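Local coordinates for flavin-containing monooxygenase (Allium sativum, PDB 6WPU), which is an FAD-dependent monooxygenase that probably oxidises the sulfur of S-allyl-L-cysteine, at residues 96-101 / 121-126; 189-194 / 199-204; 301-306 / 332-337. One frame throughout, in Å; residues are numbered along the deposited sequence.

Interaction 1. Residues 96-101 / 121-126; sequences EVMGFL and EEVLDY. With FAD (flavin-adenine dinucleotide), chain B.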
loop_
_atom_site.group_PDB
_atom_site.type_symbol
_atom_site.label_atom_id
_atom_site.label_comp_id
_atom_site.label_asym_id
_atom_site.label_seq_id
_atom_site.Cartn_x
_atom_site.Cartn_y
_atom_site.Cartn_z
ATOM N N GLU A 96 11.978 -12.775 2.960
ATOM C CA GLU A 96 11.685 -13.905 2.078
ATOM C C GLU A 96 10.252 -13.844 1.564
ATOM O O GLU A 96 9.983 -14.187 0.406
ATOM C CB GLU A 96 11.925 -15.245 2.787
ATOM C CG GLU A 96 13.355 -15.501 3.271
ATOM C CD GLU A 96 13.607 -14.940 4.676
ATOM O OE1 GLU A 96 12.638 -14.485 5.328
ATOM O OE2 GLU A 96 14.775 -14.957 5.122
ATOM N N VAL A 97 9.322 -13.402 2.414
ATOM C CA VAL A 97 7.906 -13.343 2.056
ATOM C C VAL A 97 7.642 -12.239 1.038
ATOM O O VAL A 97 6.775 -12.386 0.169
ATOM C CB VAL A 97 7.065 -13.163 3.340
ATOM C CG1 VAL A 97 5.765 -12.404 3.079
ATOM C CG2 VAL A 97 6.768 -14.492 3.952
ATOM N N MET A 98 8.396 -11.139 1.107
ATOM C CA MET A 98 8.085 -9.930 0.349
ATOM C C MET A 98 8.480 -9.980 -1.123
ATOM O O MET A 98 7.925 -9.212 -1.916
ATOM C CB MET A 98 8.789 -8.731 0.967
ATOM C CG MET A 98 8.200 -8.248 2.253
ATOM S SD MET A 98 9.199 -6.895 2.898
ATOM C CE MET A 98 9.149 -5.688 1.578
ATOM N N GLY A 99 9.442 -10.815 -1.503
ATOM C CA GLY A 99 10.018 -10.711 -2.835
ATOM C C GLY A 99 9.080 -11.162 -3.944
ATOM O O GLY A 99 8.214 -12.014 -3.764
ATOM N N PHE A 100 9.259 -10.564 -5.120
ATOM C CA PHE A 100 8.644 -11.096 -6.331
ATOM C C PHE A 100 8.931 -12.588 -6.487
ATOM O O PHE A 100 9.985 -13.095 -6.087
ATOM C CB PHE A 100 9.142 -10.328 -7.551
ATOM C CG PHE A 100 8.686 -8.889 -7.581
ATOM C CD1 PHE A 100 7.355 -8.586 -7.779
ATOM C CD2 PHE A 100 9.593 -7.852 -7.426
ATOM C CE1 PHE A 100 6.930 -7.281 -7.811
ATOM C CE2 PHE A 100 9.184 -6.543 -7.460
ATOM C CZ PHE A 100 7.843 -6.244 -7.646
ATOM N N LEU A 101 7.965 -13.295 -7.078
ATOM C CA LEU A 101 8.007 -14.755 -7.122
ATOM C C LEU A 101 9.227 -15.288 -7.869
ATOM O O LEU A 101 9.699 -16.393 -7.578
ATOM C CB LEU A 101 6.722 -15.282 -7.765
ATOM C CG LEU A 101 5.464 -14.932 -6.967
ATOM C CD1 LEU A 101 4.215 -15.342 -7.709
ATOM C CD2 LEU A 101 5.522 -15.571 -5.578
ATOM N N GLU A 121 15.580 1.320 3.171
ATOM C CA GLU A 121 16.641 1.481 2.175
ATOM C C GLU A 121 16.927 0.172 1.458
ATOM O O GLU A 121 17.216 0.160 0.257
ATOM C CB GLU A 121 17.916 2.002 2.838
ATOM C CG GLU A 121 18.218 3.463 2.571
ATOM C CD GLU A 121 19.149 4.064 3.613
ATOM O OE1 GLU A 121 18.805 5.133 4.162
ATOM O OE2 GLU A 121 20.214 3.464 3.888
ATOM N N GLU A 122 16.863 -0.941 2.184
ATOM C CA GLU A 122 17.142 -2.233 1.576
ATOM C C GLU A 122 16.043 -2.625 0.598
ATOM O O GLU A 122 16.321 -3.265 -0.418
ATOM C CB GLU A 122 17.313 -3.290 2.671
ATOM C CG GLU A 122 17.722 -4.679 2.188
ATOM C CD GLU A 122 19.210 -4.809 1.821
ATOM O OE1 GLU A 122 19.594 -5.900 1.341
ATOM O OE2 GLU A 122 19.988 -3.847 2.008
ATOM N N VAL A 123 14.798 -2.240 0.874
ATOM C CA VAL A 123 13.720 -2.555 -0.054
ATOM C C VAL A 123 13.861 -1.722 -1.318
ATOM O O VAL A 123 13.689 -2.225 -2.440
ATOM C CB VAL A 123 12.354 -2.338 0.618
ATOM C CG1 VAL A 123 11.228 -2.707 -0.334
ATOM C CG2 VAL A 123 12.269 -3.127 1.894
ATOM N N LEU A 124 14.195 -0.436 -1.159
ATOM C CA LEU A 124 14.393 0.418 -2.321
ATOM C C LEU A 124 15.515 -0.113 -3.206
ATOM O O LEU A 124 15.380 -0.152 -4.436
ATOM C CB LEU A 124 14.688 1.853 -1.889
ATOM C CG LEU A 124 14.910 2.834 -3.051
ATOM C CD1 LEU A 124 13.624 2.996 -3.838
ATOM C CD2 LEU A 124 15.412 4.187 -2.551
ATOM N N ASP A 125 16.630 -0.525 -2.598
ATOM C CA ASP A 125 17.724 -1.080 -3.379
ATOM C C ASP A 125 17.267 -2.324 -4.132
ATOM O O ASP A 125 17.642 -2.535 -5.289
ATOM C CB ASP A 125 18.912 -1.394 -2.464
ATOM C CG ASP A 125 20.145 -1.869 -3.237
ATOM O OD1 ASP A 125 20.618 -1.133 -4.136
ATOM O OD2 ASP A 125 20.649 -2.978 -2.941
ATOM N N TYR A 126 16.427 -3.140 -3.496
ATOM C CA TYR A 126 15.874 -4.315 -4.155
ATOM C C TYR A 126 15.057 -3.923 -5.385
ATOM O O TYR A 126 15.226 -4.503 -6.463
ATOM C CB TYR A 126 15.033 -5.103 -3.148
ATOM C CG TYR A 126 14.203 -6.226 -3.721
ATOM C CD1 TYR A 126 14.770 -7.460 -4.031
ATOM C CD2 TYR A 126 12.840 -6.062 -3.934
ATOM C CE1 TYR A 126 13.998 -8.494 -4.547
ATOM C CE2 TYR A 126 12.067 -7.083 -4.443
ATOM C CZ TYR A 126 12.648 -8.296 -4.747
ATOM O OH TYR A 126 11.864 -9.299 -5.261
HETATM P PA FAD B . 3.539 3.300 -4.592
HETATM O O1A FAD B . 4.793 2.804 -3.869
HETATM O O2A FAD B . 2.745 4.374 -4.039
HETATM O O5B FAD B . 3.846 3.847 -5.969
HETATM C C5B FAD B . 2.980 4.572 -6.834
HETATM C C4B FAD B . 3.792 5.403 -7.852
HETATM O O4B FAD B . 3.007 6.055 -8.812
HETATM C C3B FAD B . 4.652 6.451 -7.197
HETATM O O3B FAD B . 5.969 6.355 -7.631
HETATM C C2B FAD B . 4.063 7.746 -7.633
HETATM O O2B FAD B . 4.994 8.762 -7.746
HETATM C C1B FAD B . 3.487 7.363 -8.965
HETATM N N9A FAD B . 2.382 8.192 -9.388
HETATM C C8A FAD B . 1.277 8.526 -8.614
HETATM N N7A FAD B . 0.451 9.310 -9.318
HETATM C C5A FAD B . 0.995 9.543 -10.583
HETATM C C6A FAD B . 0.597 10.272 -11.702
HETATM N N6A FAD B . -0.646 11.007 -11.716
HETATM N N1A FAD B . 1.366 10.272 -12.805
HETATM C C2A FAD B . 2.547 9.603 -12.850
HETATM N N3A FAD B . 2.980 8.885 -11.787
HETATM C C4A FAD B . 2.234 8.836 -10.649
HETATM N N1 FAD B . 4.773 -3.769 1.862
HETATM C C2 FAD B . 5.738 -4.811 2.099
HETATM O O2 FAD B . 5.888 -5.815 1.208
HETATM N N3 FAD B . 6.443 -4.858 3.281
HETATM C C4 FAD B . 6.296 -3.859 4.220
HETATM O O4 FAD B . 6.988 -3.869 5.386
HETATM C C4X FAD B . 5.501 -2.653 3.919
HETATM N N5 FAD B . 5.551 -1.550 4.763
HETATM C C5X FAD B . 4.824 -0.410 4.435
HETATM C C6 FAD B . 4.864 0.698 5.294
HETATM C C7 FAD B . 4.148 1.841 4.956
HETATM C C7M FAD B . 4.189 3.020 5.891
HETATM C C8 FAD B . 3.397 1.888 3.784
HETATM C C8M FAD B . 2.609 3.100 3.401
HETATM C C9 FAD B . 3.352 0.783 2.927
HETATM C C9A FAD B . 4.064 -0.363 3.251
HETATM N N10 FAD B . 4.032 -1.492 2.362
HETATM C C10 FAD B . 4.758 -2.647 2.684
HETATM C "C1'" FAD B . 3.202 -1.459 1.148
HETATM C "C2'" FAD B . 3.692 -0.709 -0.073
HETATM O "O2'" FAD B . 2.715 0.162 -0.469
HETATM C "C3'" FAD B . 3.858 -1.758 -1.149
HETATM O "O3'" FAD B . 4.976 -2.443 -0.735
HETATM C "C4'" FAD B . 4.102 -1.229 -2.558
HETATM O "O4'" FAD B . 5.102 -0.282 -2.477
HETATM C "C5'" FAD B . 2.883 -0.676 -3.304
HETATM O "O5'" FAD B . 3.469 0.044 -4.350
HETATM P P FAD B . 2.780 0.842 -5.533
HETATM O O1P FAD B . 3.644 0.793 -6.849
HETATM O O2P FAD B . 1.299 0.290 -5.577
HETATM O O3P FAD B . 2.451 2.290 -4.826
#
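Gly99 and Tyr126 mark the closest approach of the backbones, 8.8 Å from CA to CA, where the short helix ending at Met98 turns into a loop beside helix 120-133. Tyr126 reaches across this gap. Its OH accepts a hydrogen bond from Phe100 N at 2.9 Å, bent to 136° at the hydrogen. The same hydroxyl is also bonded to the carbonyl O of Tyr103, so it ties two points of the chain together. Gly99 CA lies 3.4 Å from Tyr126 OH, a spot with little room for a side chain. The Phe100 and Tyr126 side chains cross at a slant, with Phe100 CD2 4.0 Å from Tyr126 CE2. A phenylalanine in place of Tyr126 would probably leave both Phe100 N and the carbonyl of Tyr103 without this partner. Met98 faces the flavin. A bend at chi3 (58°) swings CE toward Val123 CG2, 4.0 Å away, while Met98 SD takes a weak hydrogen bond from FAD N3 at 3.4 Å. Met98 thus brings this contact to the FAD pocket. Helix 343-358 packs on Phe100 and Val123 through Phe344, and helix 416-431 touches Val97 and Leu101.

Interaction 2. Residues 189-194 / 199-204; sequences AEIPGI and GKQMHS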
loop_
_atom_site.group_PDB
_atom_site.type_symbol
_atom_site.label_atom_id
_atom_site.label_comp_id
_atom_site.label_asym_id
_atom_site.label_seq_id
_atom_site.Cartn_x
_atom_site.Cartn_y
_atom_site.Cartn_z
ATOM N N ALA A 189 -9.494 10.178 11.722
ATOM C CA ALA A 189 -10.366 9.773 12.808
ATOM C C ALA A 189 -11.341 10.902 13.129
ATOM O O ALA A 189 -11.079 12.073 12.845
ATOM C CB ALA A 189 -9.541 9.418 14.046
ATOM N N GLU A 190 -12.488 10.537 13.693
ATOM C CA GLU A 190 -13.459 11.502 14.189
ATOM C C GLU A 190 -13.248 11.615 15.690
ATOM O O GLU A 190 -13.542 10.673 16.429
ATOM C CB GLU A 190 -14.885 11.069 13.863
ATOM C CG GLU A 190 -15.286 11.369 12.432
ATOM C CD GLU A 190 -15.433 12.860 12.178
ATOM O OE1 GLU A 190 -16.155 13.524 12.959
ATOM O OE2 GLU A 190 -14.821 13.368 11.207
ATOM N N ILE A 191 -12.729 12.750 16.136
ATOM C CA ILE A 191 -12.337 12.955 17.529
ATOM C C ILE A 191 -13.359 13.875 18.188
ATOM O O ILE A 191 -13.492 15.038 17.777
ATOM C CB ILE A 191 -10.924 13.547 17.647
ATOM C CG1 ILE A 191 -9.926 12.788 16.774
ATOM C CG2 ILE A 191 -10.463 13.514 19.098
ATOM C CD1 ILE A 191 -8.599 13.558 16.559
ATOM N N PRO A 192 -14.070 13.416 19.216
ATOM C CA PRO A 192 -15.015 14.293 19.925
ATOM C C PRO A 192 -14.315 15.498 20.542
ATOM O O PRO A 192 -13.281 15.367 21.198
ATOM C CB PRO A 192 -15.607 13.380 21.009
ATOM C CG PRO A 192 -15.277 11.984 20.582
ATOM C CD PRO A 192 -14.008 12.066 19.796
ATOM N N GLY A 193 -14.900 16.678 20.336
ATOM C CA GLY A 193 -14.391 17.905 20.917
ATOM C C GLY A 193 -13.155 18.477 20.259
ATOM O O GLY A 193 -12.590 19.444 20.774
ATOM N N ILE A 194 -12.716 17.920 19.130
ATOM C CA ILE A 194 -11.435 18.314 18.558
ATOM C C ILE A 194 -11.425 19.780 18.133
ATOM O O ILE A 194 -10.359 20.401 18.085
ATOM C CB ILE A 194 -11.066 17.375 17.387
ATOM C CG1 ILE A 194 -9.582 17.508 17.044
ATOM C CG2 ILE A 194 -11.933 17.644 16.164
ATOM C CD1 ILE A 194 -8.657 17.035 18.155
ATOM N N GLY A 199 -3.981 21.971 20.755
ATOM C CA GLY A 199 -2.652 21.466 20.482
ATOM C C GLY A 199 -2.372 21.207 19.009
ATOM O O GLY A 199 -3.053 21.709 18.112
ATOM N N LYS A 200 -1.327 20.420 18.767
ATOM C CA LYS A 200 -0.881 20.112 17.413
ATOM C C LYS A 200 -1.571 18.849 16.907
ATOM O O LYS A 200 -1.541 17.805 17.567
ATOM C CB LYS A 200 0.634 19.914 17.365
ATOM C CG LYS A 200 1.476 21.135 17.712
ATOM C CD LYS A 200 2.953 20.816 17.542
ATOM C CE LYS A 200 3.835 21.927 18.096
ATOM N NZ LYS A 200 3.843 21.892 19.592
ATOM N N GLN A 201 -2.163 18.946 15.727
ATOM C CA GLN A 201 -2.845 17.840 15.069
ATOM C C GLN A 201 -2.109 17.534 13.777
ATOM O O GLN A 201 -1.789 18.458 13.019
ATOM C CB GLN A 201 -4.296 18.213 14.765
ATOM C CG GLN A 201 -5.328 17.313 15.352
ATOM C CD GLN A 201 -6.701 17.540 14.745
ATOM O OE1 GLN A 201 -7.352 16.592 14.293
ATOM N NE2 GLN A 201 -7.151 18.792 14.739
ATOM N N MET A 202 -1.821 16.254 13.534
ATOM C CA MET A 202 -1.124 15.847 12.319
ATOM C C MET A 202 -1.570 14.449 11.911
ATOM O O MET A 202 -2.127 13.691 12.709
ATOM C CB MET A 202 0.396 15.860 12.506
ATOM C CG MET A 202 0.860 14.922 13.622
ATOM S SD MET A 202 2.653 14.842 13.801
ATOM C CE MET A 202 3.147 14.185 12.193
ATOM N N HIS A 203 -1.318 14.121 10.648
ATOM C CA HIS A 203 -1.498 12.774 10.125
ATOM C C HIS A 203 -0.132 12.105 10.057
ATOM O O HIS A 203 0.881 12.763 9.818
ATOM C CB HIS A 203 -2.158 12.798 8.735
ATOM C CG HIS A 203 -2.644 11.455 8.275
ATOM N ND1 HIS A 203 -1.825 10.537 7.653
ATOM C CD2 HIS A 203 -3.864 10.869 8.366
ATOM C CE1 HIS A 203 -2.518 9.443 7.383
ATOM N NE2 HIS A 203 -3.758 9.620 7.806
ATOM N N SER A 204 -0.105 10.798 10.310
ATOM C CA SER A 204 1.147 10.046 10.252
ATOM C C SER A 204 1.798 10.092 8.882
ATOM O O SER A 204 2.986 9.771 8.768
ATOM C CB SER A 204 0.900 8.581 10.613
ATOM O OG SER A 204 0.017 7.972 9.680
#
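Gln201 leaves its strand with chi1 at -122°, off the staggered positions, and then runs out extended, which carries its amide toward Ile191 and Ile194. Ile194 answers from the opposite direction. Its CG1 stands anti to the backbone N (chi1 -164°), and the CG1-CD1 arm lies over one face of the amide. Ile194 CG1 is 3.6 Å from Gln201 NE2 and 3.7 Å from Gln201 OE1. Ile194 CD1 sits almost straight above Gln201 CD, at 4.0 Å. Ile191 CD1 approaches the oxygen on the same side of the plane, tilted from the normal, 4.0 Å from Gln201 OE1. The two isoleucines are the ends of a type II beta turn, closed by Ile194 N to Ile191 O at 3.3 Å. Gly193 takes the positive phi of this turn (76°). The turn belongs to the loop leading into strand 200-203, which pairs in parallel with strand 289-292 in a mixed sheet. In flavin-containing monooxygenases a second nucleotide-binding domain of this kind probably receives NADPH. The turn leans on this sheet, with Ile194 on Ile290 and Ile191 on Ile268 and Ile221. His292 fixes the amide's rotation: its NE2 is hydrogen-bonded to Gln201 OE1, while its ND1 is hydrogen-bonded to Ala189 N.

Interaction 3. Residues 301-306 / 332-337; sequences PFLNTN and LSFVGI. With SO4 (sulfate ion), chain E.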
loop_
_atom_site.group_PDB
_atom_site.type_symbol
_atom_site.label_atom_id
_atom_site.label_comp_id
_atom_site.label_asym_id
_atom_site.label_seq_id
_atom_site.Cartn_x
_atom_site.Cartn_y
_atom_site.Cartn_z
ATOM N N PRO A 301 -7.264 11.379 -9.292
ATOM C CA PRO A 301 -7.822 12.619 -9.865
ATOM C C PRO A 301 -7.739 12.679 -11.396
ATOM O O PRO A 301 -8.590 13.298 -12.048
ATOM C CB PRO A 301 -6.990 13.716 -9.187
ATOM C CG PRO A 301 -5.722 13.023 -8.730
ATOM C CD PRO A 301 -6.116 11.621 -8.399
ATOM N N PHE A 302 -6.774 11.999 -11.993
ATOM C CA PHE A 302 -6.576 12.082 -13.431
ATOM C C PHE A 302 -7.580 11.252 -14.217
ATOM O O PHE A 302 -7.659 11.396 -15.443
ATOM C CB PHE A 302 -5.158 11.623 -13.751
ATOM C CG PHE A 302 -4.791 10.323 -13.083
ATOM C CD1 PHE A 302 -5.154 9.115 -13.654
ATOM C CD2 PHE A 302 -4.118 10.311 -11.870
ATOM C CE1 PHE A 302 -4.830 7.898 -13.043
ATOM C CE2 PHE A 302 -3.787 9.103 -11.255
ATOM C CZ PHE A 302 -4.143 7.891 -11.848
ATOM N N LEU A 303 -8.335 10.377 -13.559
ATOM C CA LEU A 303 -9.038 9.313 -14.259
ATOM C C LEU A 303 -10.466 9.745 -14.577
ATOM O O LEU A 303 -11.256 10.014 -13.666
ATOM C CB LEU A 303 -9.020 8.037 -13.422
ATOM C CG LEU A 303 -9.644 6.829 -14.110
ATOM C CD1 LEU A 303 -9.016 6.611 -15.497
ATOM C CD2 LEU A 303 -9.498 5.606 -13.219
ATOM N N ASN A 304 -10.799 9.797 -15.869
ATOM C CA ASN A 304 -12.124 10.201 -16.333
ATOM C C ASN A 304 -12.803 9.013 -17.005
ATOM O O ASN A 304 -12.437 8.636 -18.122
ATOM C CB ASN A 304 -12.028 11.397 -17.277
ATOM C CG ASN A 304 -11.360 12.604 -16.609
ATOM O OD1 ASN A 304 -10.364 13.132 -17.101
ATOM N ND2 ASN A 304 -11.893 13.018 -15.464
ATOM N N THR A 305 -13.793 8.433 -16.321
ATOM C CA THR A 305 -14.542 7.281 -16.812
ATOM C C THR A 305 -16.033 7.567 -16.969
ATOM O O THR A 305 -16.803 6.631 -17.204
ATOM C CB THR A 305 -14.348 6.086 -15.872
ATOM O OG1 THR A 305 -14.863 6.405 -14.564
ATOM C CG2 THR A 305 -12.871 5.746 -15.756
ATOM N N ASN A 306 -16.460 8.829 -16.837
ATOM C CA ASN A 306 -17.877 9.209 -16.906
ATOM C C ASN A 306 -18.710 8.494 -15.842
ATOM O O ASN A 306 -19.866 8.125 -16.073
ATOM C CB ASN A 306 -18.455 8.955 -18.298
ATOM C CG ASN A 306 -18.314 10.147 -19.200
ATOM O OD1 ASN A 306 -17.292 10.319 -19.862
ATOM N ND2 ASN A 306 -19.343 10.990 -19.229
ATOM N N LEU A 332 -8.928 -0.932 -19.503
ATOM C CA LEU A 332 -8.562 -0.225 -18.284
ATOM C C LEU A 332 -8.464 -1.248 -17.163
ATOM O O LEU A 332 -9.341 -2.106 -17.026
ATOM C CB LEU A 332 -9.569 0.882 -17.953
ATOM C CG LEU A 332 -9.266 1.669 -16.670
ATOM C CD1 LEU A 332 -8.002 2.525 -16.828
ATOM C CD2 LEU A 332 -10.454 2.525 -16.274
ATOM N N SER A 333 -7.383 -1.178 -16.387
ATOM C CA SER A 333 -7.185 -2.087 -15.266
ATOM C C SER A 333 -6.393 -1.387 -14.162
ATOM O O SER A 333 -5.745 -0.352 -14.387
ATOM C CB SER A 333 -6.469 -3.359 -15.715
ATOM O OG SER A 333 -5.185 -3.044 -16.219
ATOM N N PHE A 334 -6.449 -1.971 -12.963
ATOM C CA PHE A 334 -5.785 -1.427 -11.777
ATOM C C PHE A 334 -4.914 -2.501 -11.145
ATOM O O PHE A 334 -5.387 -3.619 -10.914
ATOM C CB PHE A 334 -6.805 -0.928 -10.736
ATOM C CG PHE A 334 -7.636 0.237 -11.196
ATOM C CD1 PHE A 334 -8.699 0.041 -12.065
ATOM C CD2 PHE A 334 -7.361 1.521 -10.749
ATOM C CE1 PHE A 334 -9.474 1.113 -12.497
ATOM C CE2 PHE A 334 -8.134 2.605 -11.167
ATOM C CZ PHE A 334 -9.190 2.397 -12.046
ATOM N N VAL A 335 -3.657 -2.163 -10.839
ATOM C CA VAL A 335 -2.759 -3.075 -10.132
ATOM C C VAL A 335 -2.519 -2.533 -8.723
ATOM O O VAL A 335 -2.211 -1.350 -8.544
ATOM C CB VAL A 335 -1.431 -3.277 -10.885
ATOM C CG1 VAL A 335 -0.458 -4.118 -10.049
ATOM C CG2 VAL A 335 -1.673 -3.994 -12.203
ATOM N N GLY A 336 -2.677 -3.396 -7.723
ATOM C CA GLY A 336 -2.329 -3.036 -6.359
ATOM C C GLY A 336 -3.438 -2.406 -5.540
ATOM O O GLY A 336 -3.144 -1.775 -4.519
ATOM N N ILE A 337 -4.699 -2.541 -5.968
ATOM C CA ILE A 337 -5.822 -2.070 -5.151
ATOM C C ILE A 337 -5.914 -2.790 -3.804
ATOM O O ILE A 337 -6.127 -2.117 -2.786
ATOM C CB ILE A 337 -7.137 -2.171 -5.949
ATOM C CG1 ILE A 337 -7.140 -1.231 -7.173
ATOM C CG2 ILE A 337 -8.330 -1.899 -5.048
ATOM C CD1 ILE A 337 -7.042 0.218 -6.838
HETATM S S SO4 E . -15.424 11.198 -14.231
HETATM O O1 SO4 E . -16.636 11.614 -13.522
HETATM O O2 SO4 E . -14.304 12.008 -13.740
HETATM O O3 SO4 E . -15.590 11.396 -15.680
HETATM O O4 SO4 E . -15.173 9.779 -13.957
#
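Phe334 meets Leu303 at its ring edge. Leu303 CD2 lies near the ring plane, 3.4 Å from Phe334 CZ and 3.9 Å from Phe334 CE2, so neither face of the ring is used by residues 301-306. Phe300 meets the same ring edge-to-face. Strand 332-334 is an outermost strand of the parallel five-stranded sheet of the Rossmann-type FAD domain, next to strand 175-178. Leu303 gets to the ring with CG anti to its own N (chi1 -176°), which sends the side chain straight across. The approach to Phe334 is tight for two carbons. Leu332, two residues back on the strand, offers one methyl to two partners. Its CD2 is 4.4 Å from Leu303 CD1, a looser contact, and 4.1 Å from Thr305 CG2, where the two side chains cross at about a right angle. The contact is wholly apolar, while Thr305 OG1 is bonded to Val309 N. Strand 144-151 pairs with the loop through backbone bonds of Val149 to Phe302 and Asn304, and Phe302 touches the FAD. A sulfate, probably from the crystallisation liquor, is bound by backbone amides: Asn306 N to O3 at 2.9 Å, and Thr305 N to O4 at 3.1 Å with the straighter angle of 159°.

Overall arrangement
Interaction 1 is buried, interaction 3 partly so, and interaction 2 lies at the surface. They follow one another along the chain and do not touch. Interactions 1 and 3 both border the FAD: the first meets the flavin ring through Met98, the third comes to the cofactor through Phe302, by its adenine end. Their nearest atoms are about 8 Å apart. Interaction 2 is across the chain's centre from interaction 1, with centres 34 Å apart, and packs on the mixed sheet rather than the parallel one. A tyrosine hydroxyl joins helix and loop in interaction 1, an amide face meets isoleucines in interaction 2, and aliphatic groups meet each other and a phenylalanine edge in interaction 3.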